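Local coordinates for protein superoxide dismutase (Clostridium difficile, PDB 3TJT) that probably converts superoxide radicals into hydrogen peroxide and oxygen at a protein-bound metal centre, here occupied by iron(III), at residues K41-L46 and E51-S56; R109-F114 and K118-K123; A134-V137 and K143-I146. All coordinates share one frame; numbering follows the deposited sequence.

Contact 1: K41-L46 and E51-S56; sequences KLNAAL and ELYNYS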
ATOM      1  N   LYS A  41      -7.162   6.991  15.913  1.00 19.24           N
ATOM      2  CA  LYS A  41      -8.339   6.342  15.336  1.00 20.00           C
ATOM      3  C   LYS A  41      -8.786   5.160  16.195  1.00 20.99           C
ATOM      4  O   LYS A  41      -9.990   4.919  16.373  1.00 20.31           O
ATOM      5  CB  LYS A  41      -8.074   5.905  13.893  1.00 21.30           C
ATOM      6  CG  LYS A  41      -7.956   7.073  12.917  1.00 25.44           C
ATOM      7  CD  LYS A  41      -7.479   6.595  11.549  1.00 28.06           C
ATOM      8  CE  LYS A  41      -7.366   7.746  10.568  1.00 34.69           C
ATOM      9  NZ  LYS A  41      -8.702   8.359  10.335  1.00 40.21           N
ATOM     10  N   LEU A  42      -7.818   4.421  16.724  1.00 19.59           N
ATOM     11  CA  LEU A  42      -8.126   3.333  17.657  1.00 19.39           C
ATOM     12  C   LEU A  42      -8.876   3.864  18.876  1.00 20.29           C
ATOM     13  O   LEU A  42      -9.938   3.350  19.242  1.00 20.99           O
ATOM     14  CB  LEU A  42      -6.847   2.609  18.099  1.00 20.67           C
ATOM     15  CG  LEU A  42      -7.064   1.484  19.118  1.00 21.52           C
ATOM     16  CD1 LEU A  42      -7.979   0.400  18.551  1.00 21.01           C
ATOM     17  CD2 LEU A  42      -5.736   0.892  19.560  1.00 19.56           C
ATOM     18  N   ASN A  43      -8.329   4.893  19.511  1.00 19.51           N
ATOM     19  CA  ASN A  43      -8.986   5.467  20.685  1.00 21.47           C
ATOM     20  C   ASN A  43     -10.401   5.931  20.373  1.00 22.63           C
ATOM     21  O   ASN A  43     -11.313   5.735  21.171  1.00 22.17           O
ATOM     22  CB  ASN A  43      -8.168   6.620  21.277  1.00 22.51           C
ATOM     23  CG  ASN A  43      -6.934   6.141  22.015  1.00 24.13           C
ATOM     24  OD1 ASN A  43      -5.901   6.822  22.034  1.00 26.01           O
ATOM     25  ND2 ASN A  43      -7.027   4.966  22.628  1.00 18.55           N
ATOM     26  N   ALA A  44     -10.581   6.538  19.202  1.00 24.40           N
ATOM     27  CA  ALA A  44     -11.898   7.020  18.789  1.00 25.12           C
ATOM     28  C   ALA A  44     -12.909   5.880  18.679  1.00 24.96           C
ATOM     29  O   ALA A  44     -14.051   6.001  19.130  1.00 26.02           O
ATOM     30  CB  ALA A  44     -11.796   7.773  17.457  1.00 26.83           C
ATOM     31  N   ALA A  45     -12.480   4.774  18.077  1.00 22.68           N
ATOM     32  CA  ALA A  45     -13.341   3.608  17.869  1.00 24.74           C
ATOM     33  C   ALA A  45     -13.753   2.935  19.174  1.00 24.26           C
ATOM     34  O   ALA A  45     -14.813   2.315  19.253  1.00 27.78           O
ATOM     35  CB  ALA A  45     -12.649   2.601  16.961  1.00 22.98           C
ATOM     36  N   LEU A  46     -12.916   3.051  20.197  1.00 23.05           N
ATOM     37  CA  LEU A  46     -13.197   2.375  21.463  1.00 22.85           C
ATOM     38  C   LEU A  46     -14.026   3.212  22.445  1.00 23.18           C
ATOM     39  O   LEU A  46     -14.405   2.726  23.514  1.00 25.53           O
ATOM     40  CB  LEU A  46     -11.900   1.904  22.127  1.00 22.57           C
ATOM     41  CG  LEU A  46     -11.025   0.943  21.305  1.00 24.65           C
ATOM     42  CD1 LEU A  46      -9.812   0.507  22.116  1.00 22.59           C
ATOM     43  CD2 LEU A  46     -11.814  -0.274  20.823  1.00 25.07           C
ATOM     44  N   GLU A  51     -14.492  -0.348  28.041  1.00 24.50           N
ATOM     45  CA  GLU A  51     -13.800  -1.437  28.727  1.00 25.77           C
ATOM     46  C   GLU A  51     -12.633  -1.971  27.891  1.00 23.13           C
ATOM     47  O   GLU A  51     -11.699  -2.562  28.425  1.00 23.28           O
ATOM     48  CB  GLU A  51     -14.757  -2.571  29.098  1.00 26.30           C
ATOM     49  CG  GLU A  51     -15.359  -3.298  27.915  1.00 25.18           C
ATOM     50  CD  GLU A  51     -16.590  -4.099  28.316  1.00 31.54           C
ATOM     51  OE1 GLU A  51     -16.424  -5.187  28.914  1.00 29.41           O
ATOM     52  OE2 GLU A  51     -17.719  -3.632  28.054  1.00 28.85           O
ATOM     53  N   LEU A  52     -12.684  -1.767  26.579  1.00 22.09           N
ATOM     54  CA  LEU A  52     -11.619  -2.264  25.711  1.00 20.95           C
ATOM     55  C   LEU A  52     -10.308  -1.492  25.873  1.00 21.32           C
ATOM     56  O   LEU A  52      -9.248  -1.956  25.441  1.00 21.20           O
ATOM     57  CB  LEU A  52     -12.071  -2.277  24.245  1.00 18.91           C
ATOM     58  CG  LEU A  52     -13.200  -3.266  23.934  1.00 20.82           C
ATOM     59  CD1 LEU A  52     -13.613  -3.133  22.471  1.00 18.26           C
ATOM     60  CD2 LEU A  52     -12.772  -4.718  24.247  1.00 19.16           C
ATOM     61  N   TYR A  53     -10.367  -0.323  26.504  1.00 21.94           N
ATOM     62  CA  TYR A  53      -9.139   0.414  26.800  1.00 21.69           C
ATOM     63  C   TYR A  53      -8.291  -0.367  27.796  1.00 23.71           C
ATOM     64  O   TYR A  53      -7.099  -0.111  27.939  1.00 24.49           O
ATOM     65  CB  TYR A  53      -9.422   1.810  27.362  1.00 23.47           C
ATOM     66  CG  TYR A  53      -9.999   2.806  26.377  1.00 24.95           C
ATOM     67  CD1 TYR A  53      -9.318   3.152  25.211  1.00 24.21           C
ATOM     68  CD2 TYR A  53     -11.222   3.421  26.628  1.00 25.39           C
ATOM     69  CE1 TYR A  53      -9.853   4.070  24.323  1.00 23.22           C
ATOM     70  CE2 TYR A  53     -11.761   4.337  25.750  1.00 27.98           C
ATOM     71  CZ  TYR A  53     -11.080   4.660  24.598  1.00 26.08           C
ATOM     72  OH  TYR A  53     -11.634   5.581  23.728  1.00 24.30           O
ATOM     73  N   ASN A  54      -8.909  -1.322  28.487  1.00 23.87           N
ATOM     74  CA  ASN A  54      -8.173  -2.153  29.433  1.00 23.96           C
ATOM     75  C   ASN A  54      -7.566  -3.412  28.816  1.00 25.56           C
ATOM     76  O   ASN A  54      -6.830  -4.140  29.480  1.00 26.17           O
ATOM     77  CB  ASN A  54      -9.041  -2.491  30.646  1.00 28.20           C
ATOM     78  CG  ASN A  54      -9.359  -1.265  31.487  1.00 33.37           C
ATOM     79  OD1 ASN A  54      -8.537  -0.356  31.615  1.00 35.33           O
ATOM     80  ND2 ASN A  54     -10.552  -1.233  32.063  1.00 34.38           N
ATOM     81  N   TYR A  55      -7.864  -3.671  27.543  1.00 21.51           N
ATOM     82  CA  TYR A  55      -7.152  -4.706  26.808  1.00 20.81           C
ATOM     83  C   TYR A  55      -5.786  -4.142  26.416  1.00 20.95           C
ATOM     84  O   TYR A  55      -5.645  -2.940  26.199  1.00 23.13           O
ATOM     85  CB  TYR A  55      -7.882  -5.073  25.514  1.00 19.36           C
ATOM     86  CG  TYR A  55      -9.116  -5.957  25.618  1.00 19.72           C
ATOM     87  CD1 TYR A  55      -9.980  -5.891  26.708  1.00 22.16           C
ATOM     88  CD2 TYR A  55      -9.433  -6.832  24.586  1.00 21.94           C
ATOM     89  CE1 TYR A  55     -11.126  -6.695  26.763  1.00 20.30           C
ATOM     90  CE2 TYR A  55     -10.565  -7.627  24.632  1.00 19.96           C
ATOM     91  CZ  TYR A  55     -11.403  -7.559  25.718  1.00 21.05           C
ATOM     92  OH  TYR A  55     -12.524  -8.370  25.734  1.00 22.16           O
ATOM     93  N   SER A  56      -4.790  -5.011  26.305  1.00 20.73           N
ATOM     94  CA  SER A  56      -3.526  -4.618  25.691  1.00 22.03           C
ATOM     95  C   SER A  56      -3.705  -4.636  24.170  1.00 21.18           C
ATOM     96  O   SER A  56      -4.666  -5.223  23.669  1.00 18.00           O
ATOM     97  CB  SER A  56      -2.428  -5.595  26.080  1.00 20.65           C
ATOM     98  OG  SER A  56      -2.682  -6.875  25.529  1.00 21.29           O
TER
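Tyr53 reaches back across the turn and gives its hydroxyl hydrogen to a backbone carbonyl near the end of helix 24-46, with OH 2.6 Å from Asn43 O. The phenol meets that oxygen at a C=O...O angle of 138°, tilted from the carbonyl plane. Leu46 N, whose helical partner is Leu42 O, also leans weakly on Asn43 O, so the phenol is the stronger of the two partners described for this oxygen. The Tyr53 ring turns one face to Leu46, whose CB sits over it, 4.1 Å from the ring centroid, in a CH-pi contact, while Asn43 CA lies at the edge, in the plane of the ring. Beside this, Leu46 CD2 packs on Leu52 CD1 at 3.8 Å, the two leucines running at about a right angle. Leu46 holds its CG beside the backbone N (chi1 -58°), which carries both methyls past the tyrosine ring to Leu52. Leu52 is backed in turn by Tyr55, whose ring takes Leu52 CD2 over its centre. Further out, Phe6 touches Asn43 and Leu46, Ile71 meets Leu52, and Val75 of helix 72-90 packs on Leu46. The 3-10 segment is thereby folded back on helix 24-46 just before Ser56 caps helix 57-62.

Contact 2: R109-F114 and K118-K123; sequences RDFGSF and KQEFQK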
ATOM      1  N   ARG A 109      20.298 -22.483  13.333  1.00 27.48           N
ATOM      2  CA  ARG A 109      19.543 -23.736  13.348  1.00 26.17           C
ATOM      3  C   ARG A 109      18.456 -23.752  12.273  1.00 31.87           C
ATOM      4  O   ARG A 109      18.316 -24.719  11.524  1.00 29.61           O
ATOM      5  CB  ARG A 109      18.911 -23.949  14.723  1.00 28.50           C
ATOM      6  CG  ARG A 109      18.190 -25.287  14.895  1.00 32.05           C
ATOM      7  CD  ARG A 109      17.389 -25.292  16.185  1.00 32.51           C
ATOM      8  NE  ARG A 109      16.298 -24.320  16.130  1.00 34.05           N
ATOM      9  CZ  ARG A 109      15.803 -23.688  17.187  1.00 35.31           C
ATOM     10  NH1 ARG A 109      16.303 -23.925  18.394  1.00 36.17           N
ATOM     11  NH2 ARG A 109      14.810 -22.816  17.040  1.00 29.43           N
ATOM     12  N   ASP A 110      17.692 -22.669  12.190  1.00 28.75           N
ATOM     13  CA  ASP A 110      16.491 -22.667  11.360  1.00 26.29           C
ATOM     14  C   ASP A 110      16.692 -22.178   9.929  1.00 26.12           C
ATOM     15  O   ASP A 110      15.882 -22.482   9.054  1.00 29.60           O
ATOM     16  CB  ASP A 110      15.379 -21.887  12.061  1.00 28.28           C
ATOM     17  CG  ASP A 110      14.980 -22.522  13.374  1.00 30.16           C
ATOM     18  OD1 ASP A 110      15.256 -23.734  13.543  1.00 29.93           O
ATOM     19  OD2 ASP A 110      14.404 -21.830  14.238  1.00 27.41           O
ATOM     20  N   PHE A 111      17.766 -21.430   9.683  1.00 25.76           N
ATOM     21  CA  PHE A 111      18.036 -20.925   8.339  1.00 28.64           C
ATOM     22  C   PHE A 111      19.367 -21.412   7.769  1.00 29.67           C
ATOM     23  O   PHE A 111      19.662 -21.190   6.594  1.00 30.04           O
ATOM     24  CB  PHE A 111      17.981 -19.391   8.311  1.00 26.55           C
ATOM     25  CG  PHE A 111      16.651 -18.828   8.721  1.00 25.15           C
ATOM     26  CD1 PHE A 111      15.624 -18.698   7.798  1.00 25.56           C
ATOM     27  CD2 PHE A 111      16.421 -18.444  10.031  1.00 24.42           C
ATOM     28  CE1 PHE A 111      14.393 -18.191   8.173  1.00 23.74           C
ATOM     29  CE2 PHE A 111      15.190 -17.932  10.418  1.00 23.78           C
ATOM     30  CZ  PHE A 111      14.177 -17.805   9.487  1.00 23.74           C
ATOM     31  N   GLY A 112      20.167 -22.076   8.599  1.00 30.00           N
ATOM     32  CA  GLY A 112      21.464 -22.567   8.161  1.00 30.32           C
ATOM     33  C   GLY A 112      22.600 -21.615   8.501  1.00 34.91           C
ATOM     34  O   GLY A 112      23.660 -22.032   8.982  1.00 29.88           O
ATOM     35  N   SER A 113      22.383 -20.329   8.247  1.00 30.10           N
ATOM     36  CA  SER A 113      23.371 -19.307   8.578  1.00 29.99           C
ATOM     37  C   SER A 113      22.697 -17.948   8.610  1.00 30.33           C
ATOM     38  O   SER A 113      21.567 -17.800   8.135  1.00 25.40           O
ATOM     39  CB  SER A 113      24.493 -19.285   7.542  1.00 31.98           C
ATOM     40  OG  SER A 113      24.025 -18.763   6.312  1.00 32.66           O
ATOM     41  N   PHE A 114      23.388 -16.953   9.157  1.00 26.96           N
ATOM     42  CA  PHE A 114      22.829 -15.605   9.188  1.00 27.72           C
ATOM     43  C   PHE A 114      22.648 -15.077   7.768  1.00 27.08           C
ATOM     44  O   PHE A 114      21.653 -14.413   7.464  1.00 25.46           O
ATOM     45  CB  PHE A 114      23.712 -14.649   9.995  1.00 25.25           C
ATOM     46  CG  PHE A 114      23.162 -13.252  10.075  1.00 27.24           C
ATOM     47  CD1 PHE A 114      22.175 -12.936  10.987  1.00 25.27           C
ATOM     48  CD2 PHE A 114      23.617 -12.261   9.218  1.00 29.72           C
ATOM     49  CE1 PHE A 114      21.657 -11.652  11.058  1.00 24.19           C
ATOM     50  CE2 PHE A 114      23.100 -10.971   9.277  1.00 27.45           C
ATOM     51  CZ  PHE A 114      22.120 -10.669  10.204  1.00 26.52           C
ATOM     52  N   LYS A 118      19.305 -13.679   6.085  1.00 21.22           N
ATOM     53  CA  LYS A 118      19.236 -12.320   5.554  1.00 22.67           C
ATOM     54  C   LYS A 118      18.738 -12.300   4.107  1.00 24.49           C
ATOM     55  O   LYS A 118      17.911 -11.467   3.745  1.00 23.08           O
ATOM     56  CB  LYS A 118      20.603 -11.633   5.659  1.00 25.30           C
ATOM     57  CG  LYS A 118      20.581 -10.159   5.291  1.00 27.52           C
ATOM     58  CD  LYS A 118      21.934  -9.505   5.562  1.00 31.42           C
ATOM     59  CE  LYS A 118      21.936  -8.039   5.141  1.00 33.50           C
ATOM     60  NZ  LYS A 118      23.272  -7.414   5.351  1.00 34.78           N
ATOM     61  N   GLN A 119      19.244 -13.206   3.276  1.00 23.27           N
ATOM     62  CA  GLN A 119      18.814 -13.253   1.878  1.00 25.55           C
ATOM     63  C   GLN A 119      17.323 -13.547   1.762  1.00 24.12           C
ATOM     64  O   GLN A 119      16.635 -12.952   0.929  1.00 22.58           O
ATOM     65  CB  GLN A 119      19.614 -14.289   1.088  1.00 29.24           C
ATOM     66  CG  GLN A 119      21.072 -13.890   0.889  1.00 38.29           C
ATOM     67  CD  GLN A 119      21.857 -14.906   0.079  1.00 51.46           C
ATOM     68  OE1 GLN A 119      21.279 -15.788  -0.562  1.00 56.34           O
ATOM     69  NE2 GLN A 119      23.184 -14.782   0.099  1.00 51.50           N
ATOM     70  N   GLU A 120      16.826 -14.455   2.602  1.00 23.03           N
ATOM     71  CA  GLU A 120      15.407 -14.808   2.580  1.00 23.69           C
ATOM     72  C   GLU A 120      14.541 -13.657   3.069  1.00 22.48           C
ATOM     73  O   GLU A 120      13.491 -13.369   2.492  1.00 21.86           O
ATOM     74  CB  GLU A 120      15.118 -16.074   3.400  1.00 23.98           C
ATOM     75  CG  GLU A 120      13.649 -16.512   3.340  1.00 24.34           C
ATOM     76  CD  GLU A 120      13.360 -17.785   4.139  1.00 32.70           C
ATOM     77  OE1 GLU A 120      14.318 -18.506   4.505  1.00 29.68           O
ATOM     78  OE2 GLU A 120      12.169 -18.059   4.404  1.00 30.50           O
ATOM     79  N   PHE A 121      14.974 -12.991   4.131  1.00 19.24           N
ATOM     80  CA  PHE A 121      14.218 -11.858   4.650  1.00 19.86           C
ATOM     81  C   PHE A 121      14.148 -10.750   3.598  1.00 23.04           C
ATOM     82  O   PHE A 121      13.078 -10.171   3.348  1.00 20.05           O
ATOM     83  CB  PHE A 121      14.851 -11.330   5.940  1.00 18.87           C
ATOM     84  CG  PHE A 121      14.027 -10.285   6.629  1.00 18.28           C
ATOM     85  CD1 PHE A 121      13.146 -10.636   7.638  1.00 19.10           C
ATOM     86  CD2 PHE A 121      14.124  -8.951   6.257  1.00 18.19           C
ATOM     87  CE1 PHE A 121      12.377  -9.677   8.271  1.00 18.76           C
ATOM     88  CE2 PHE A 121      13.364  -7.980   6.881  1.00 17.48           C
ATOM     89  CZ  PHE A 121      12.484  -8.340   7.888  1.00 17.67           C
ATOM     90  N   GLN A 122      15.287 -10.452   2.981  1.00 19.60           N
ATOM     91  CA  GLN A 122      15.333  -9.379   1.993  1.00 22.61           C
ATOM     92  C   GLN A 122      14.414  -9.660   0.808  1.00 21.36           C
ATOM     93  O   GLN A 122      13.717  -8.766   0.341  1.00 21.09           O
ATOM     94  CB  GLN A 122      16.761  -9.112   1.526  1.00 25.63           C
ATOM     95  CG  GLN A 122      17.639  -8.544   2.623  1.00 26.79           C
ATOM     96  CD  GLN A 122      18.800  -7.730   2.074  1.00 37.89           C
ATOM     97  OE1 GLN A 122      19.872  -7.672   2.672  1.00 40.48           O
ATOM     98  NE2 GLN A 122      18.583  -7.087   0.934  1.00 40.42           N
ATOM     99  N   LYS A 123      14.404 -10.900   0.337  1.00 21.15           N
ATOM    100  CA  LYS A 123      13.526 -11.272  -0.772  1.00 22.14           C
ATOM    101  C   LYS A 123      12.049 -11.193  -0.391  1.00 22.69           C
ATOM    102  O   LYS A 123      11.217 -10.728  -1.180  1.00 20.67           O
ATOM    103  CB  LYS A 123      13.854 -12.673  -1.286  1.00 26.24           C
ATOM    104  CG  LYS A 123      13.097 -13.023  -2.560  1.00 29.70           C
ATOM    105  CD  LYS A 123      13.526 -14.371  -3.106  1.00 35.39           C
ATOM    106  CE  LYS A 123      13.144 -14.511  -4.577  1.00 45.14           C
ATOM    107  NZ  LYS A 123      11.682 -14.333  -4.813  1.00 43.55           N
TER
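Phe114 O accepts the backbone N-H of Lys118 at 2.8 Å with an N-H...O angle of 159°, a first-turn bond of helix 114-127 and the firm part of this contact. Lys118 CB settles 3.5 Å from the same Phe114 O. Beyond it the lysine chain runs fully extended, its CD passing the Phe114 ring obliquely at 4.2 Å from CE2, a much looser touch. The other meeting is between Phe111 and Glu120, where OE1 lies at the ring edge, near its plane, 3.5 Å from Phe111 CD1. Glu120, with CG opposite its backbone N (chi1 -177°) and the chain straight beyond it, holds its oxygen beside the ring's hydrogens, an approach that should be mildly favourable electrostatically. Glu120 itself is exposed, whereas the Phe111 side chain is more firmly seated: Phe117 meets its ring edge-to-face, and Leu136, Leu144 and Ile146 of the sheet pack on it. Two consecutive helices are thus joined by a tight turn, with positive-phi Gly112 closing one and Ser113 opening the next as N-cap, its OG bonded to Lys116 N, in the C-terminal domain, of mixed helices and antiparallel sheet, of the iron/manganese superoxide dismutases.

Contact 3: A134-V137 and K143-I146; sequences AWLV and KLSI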
ATOM      1  N   ALA A 134       7.409  -7.282   6.437  1.00 17.23           N
ATOM      2  CA  ALA A 134       8.099  -8.572   6.457  1.00 16.79           C
ATOM      3  C   ALA A 134       8.542  -8.849   7.886  1.00 18.08           C
ATOM      4  O   ALA A 134       8.998  -7.942   8.577  1.00 17.53           O
ATOM      5  CB  ALA A 134       9.304  -8.567   5.528  1.00 17.20           C
ATOM      6  N   TRP A 135       8.413 -10.101   8.322  1.00 18.07           N
ATOM      7  CA  TRP A 135       8.651 -10.443   9.724  1.00 17.12           C
ATOM      8  C   TRP A 135       9.561 -11.658   9.886  1.00 19.66           C
ATOM      9  O   TRP A 135       9.487 -12.610   9.107  1.00 19.13           O
ATOM     10  CB  TRP A 135       7.325 -10.789  10.429  1.00 16.71           C
ATOM     11  CG  TRP A 135       6.228  -9.756  10.338  1.00 16.42           C
ATOM     12  CD1 TRP A 135       5.202  -9.725   9.430  1.00 15.96           C
ATOM     13  CD2 TRP A 135       6.050  -8.627  11.190  1.00 16.34           C
ATOM     14  NE1 TRP A 135       4.387  -8.642   9.676  1.00 15.21           N
ATOM     15  CE2 TRP A 135       4.891  -7.947  10.746  1.00 16.12           C
ATOM     16  CE3 TRP A 135       6.755  -8.120  12.292  1.00 17.08           C
ATOM     17  CZ2 TRP A 135       4.430  -6.789  11.355  1.00 16.14           C
ATOM     18  CZ3 TRP A 135       6.290  -6.969  12.903  1.00 15.47           C
ATOM     19  CH2 TRP A 135       5.138  -6.309  12.430  1.00 17.51           C
ATOM     20  N   LEU A 136      10.411 -11.618  10.913  1.00 16.87           N
ATOM     21  CA  LEU A 136      10.996 -12.842  11.461  1.00 17.03           C
ATOM     22  C   LEU A 136      10.129 -13.178  12.659  1.00 16.56           C
ATOM     23  O   LEU A 136       9.967 -12.357  13.570  1.00 17.97           O
ATOM     24  CB  LEU A 136      12.449 -12.617  11.899  1.00 18.33           C
ATOM     25  CG  LEU A 136      13.107 -13.760  12.683  1.00 17.91           C
ATOM     26  CD1 LEU A 136      13.268 -14.982  11.792  1.00 19.75           C
ATOM     27  CD2 LEU A 136      14.451 -13.319  13.250  1.00 18.63           C
ATOM     28  N   VAL A 137       9.540 -14.371  12.661  1.00 18.57           N
ATOM     29  CA  VAL A 137       8.612 -14.732  13.720  1.00 17.11           C
ATOM     30  C   VAL A 137       9.009 -16.057  14.366  1.00 16.92           C
ATOM     31  O   VAL A 137       9.748 -16.840  13.781  1.00 20.72           O
ATOM     32  CB  VAL A 137       7.162 -14.851  13.206  1.00 19.39           C
ATOM     33  CG1 VAL A 137       6.660 -13.504  12.664  1.00 18.56           C
ATOM     34  CG2 VAL A 137       7.056 -15.947  12.153  1.00 20.59           C
ATOM     35  N   LYS A 143      10.684 -21.946  17.260  1.00 26.62           N
ATOM     36  CA  LYS A 143      11.062 -22.215  15.878  1.00 27.97           C
ATOM     37  C   LYS A 143      10.898 -20.932  15.058  1.00 22.46           C
ATOM     38  O   LYS A 143       9.850 -20.301  15.121  1.00 24.70           O
ATOM     39  CB  LYS A 143      10.171 -23.320  15.299  1.00 30.74           C
ATOM     40  CG  LYS A 143      10.502 -23.722  13.877  1.00 32.89           C
ATOM     41  CD  LYS A 143      11.840 -24.435  13.811  1.00 43.83           C
ATOM     42  CE  LYS A 143      12.136 -24.952  12.411  1.00 45.69           C
ATOM     43  NZ  LYS A 143      13.519 -25.508  12.313  1.00 44.40           N
ATOM     44  N   LEU A 144      11.924 -20.558  14.295  1.00 23.83           N
ATOM     45  CA  LEU A 144      11.879 -19.313  13.517  1.00 24.30           C
ATOM     46  C   LEU A 144      11.458 -19.523  12.065  1.00 21.97           C
ATOM     47  O   LEU A 144      11.777 -20.541  11.457  1.00 22.21           O
ATOM     48  CB  LEU A 144      13.244 -18.614  13.540  1.00 22.74           C
ATOM     49  CG  LEU A 144      13.789 -18.184  14.902  1.00 22.09           C
ATOM     50  CD1 LEU A 144      15.228 -17.646  14.763  1.00 24.83           C
ATOM     51  CD2 LEU A 144      12.878 -17.155  15.558  1.00 23.14           C
ATOM     52  N   SER A 145      10.757 -18.536  11.511  1.00 21.44           N
ATOM     53  CA  SER A 145      10.418 -18.525  10.100  1.00 22.82           C
ATOM     54  C   SER A 145      10.261 -17.076   9.650  1.00 19.22           C
ATOM     55  O   SER A 145      10.179 -16.173  10.475  1.00 20.30           O
ATOM     56  CB  SER A 145       9.113 -19.289   9.844  1.00 22.22           C
ATOM     57  OG  SER A 145       8.030 -18.702  10.547  1.00 22.72           O
ATOM     58  N   ILE A 146      10.236 -16.863   8.343  1.00 20.92           N
ATOM     59  CA  ILE A 146       9.964 -15.535   7.797  1.00 20.31           C
ATOM     60  C   ILE A 146       8.584 -15.528   7.137  1.00 20.26           C
ATOM     61  O   ILE A 146       8.236 -16.465   6.416  1.00 20.87           O
ATOM     62  CB  ILE A 146      11.043 -15.130   6.787  1.00 19.14           C
ATOM     63  CG1 ILE A 146      12.365 -14.891   7.527  1.00 21.50           C
ATOM     64  CG2 ILE A 146      10.619 -13.871   6.028  1.00 21.15           C
ATOM     65  CD1 ILE A 146      13.572 -14.871   6.630  1.00 21.69           C
TER
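Val137 and Ser145 form the hydrogen-bonded pair of this antiparallel ladder, each residue using both its N-H and its C=O. Val137 N gives to Ser145 O at 2.9 Å, almost straight at 176° and nearly in line with the carbonyl. The return bond, from Ser145 N to Val137 O, is 3.0 Å long and more bent, at 157°. Both carbonyls gain weaker CA-H...O contacts as well: Leu144 CA comes to 3.3 Å from Val137 O, and Leu136 CA also faces Ser145 O. One step along, Leu136 and Ile146 are the non-hydrogen-bonded pair, and their own backbone groups turn outward; those of Leu136 bond to Ile163 and Ile164 of the third strand. Trp135 O receives the CA-H of Ile146 at 3.2 Å, while the backbone of Trp135 is bonded to Met147, where the ladder continues.

On one face Val137 CG2 touches Ser145 OG at 3.3 Å. Both atoms stand between the backbone N and the carbonyl carbon of their own residues (chi1 60° for the serine), which turns them toward each other. On the other face Leu136 CD1 reaches Leu144 CB at 4.0 Å, and Phe111 packs against both leucines. Polar groups the ladder does not pair find other partners: Trp135 NE1 bonds Thr149 OG1, Lys143 NZ makes a salt bridge with Asp110 OD1, and the backbone N of Leu144 bonds Asp110 OD2.

The Trp135 side chain lies about 10 Å from the iron and about 8 Å from the side chains of the ligands His85 and Asp167. The arrangement is a beta hairpin, two strands of the three-stranded antiparallel sheet characteristic of the C-terminal domain in this enzyme family.

In the fold
From the N terminus, contact 1 comes first and closes the short loop between helix 24-46 and the 3-10 segment within the alpha-hairpin domain. Contact 2 follows at the turn joining helices 101-111 and 114-127, and contact 3 closes the hairpin of strands 132-138 and 144-150. The three are in series, with none nested or crossed. Contact 1 stands apart, its centre 37 Å from that of contact 2 and on the opposite side of the chain's centre. Contacts 2 and 3 touch, with centres 10 Å apart: Asp110 joins the start of the second strand, while Phe121 packs on Ala134 and Ile146, fastening the helix pair to the sheet.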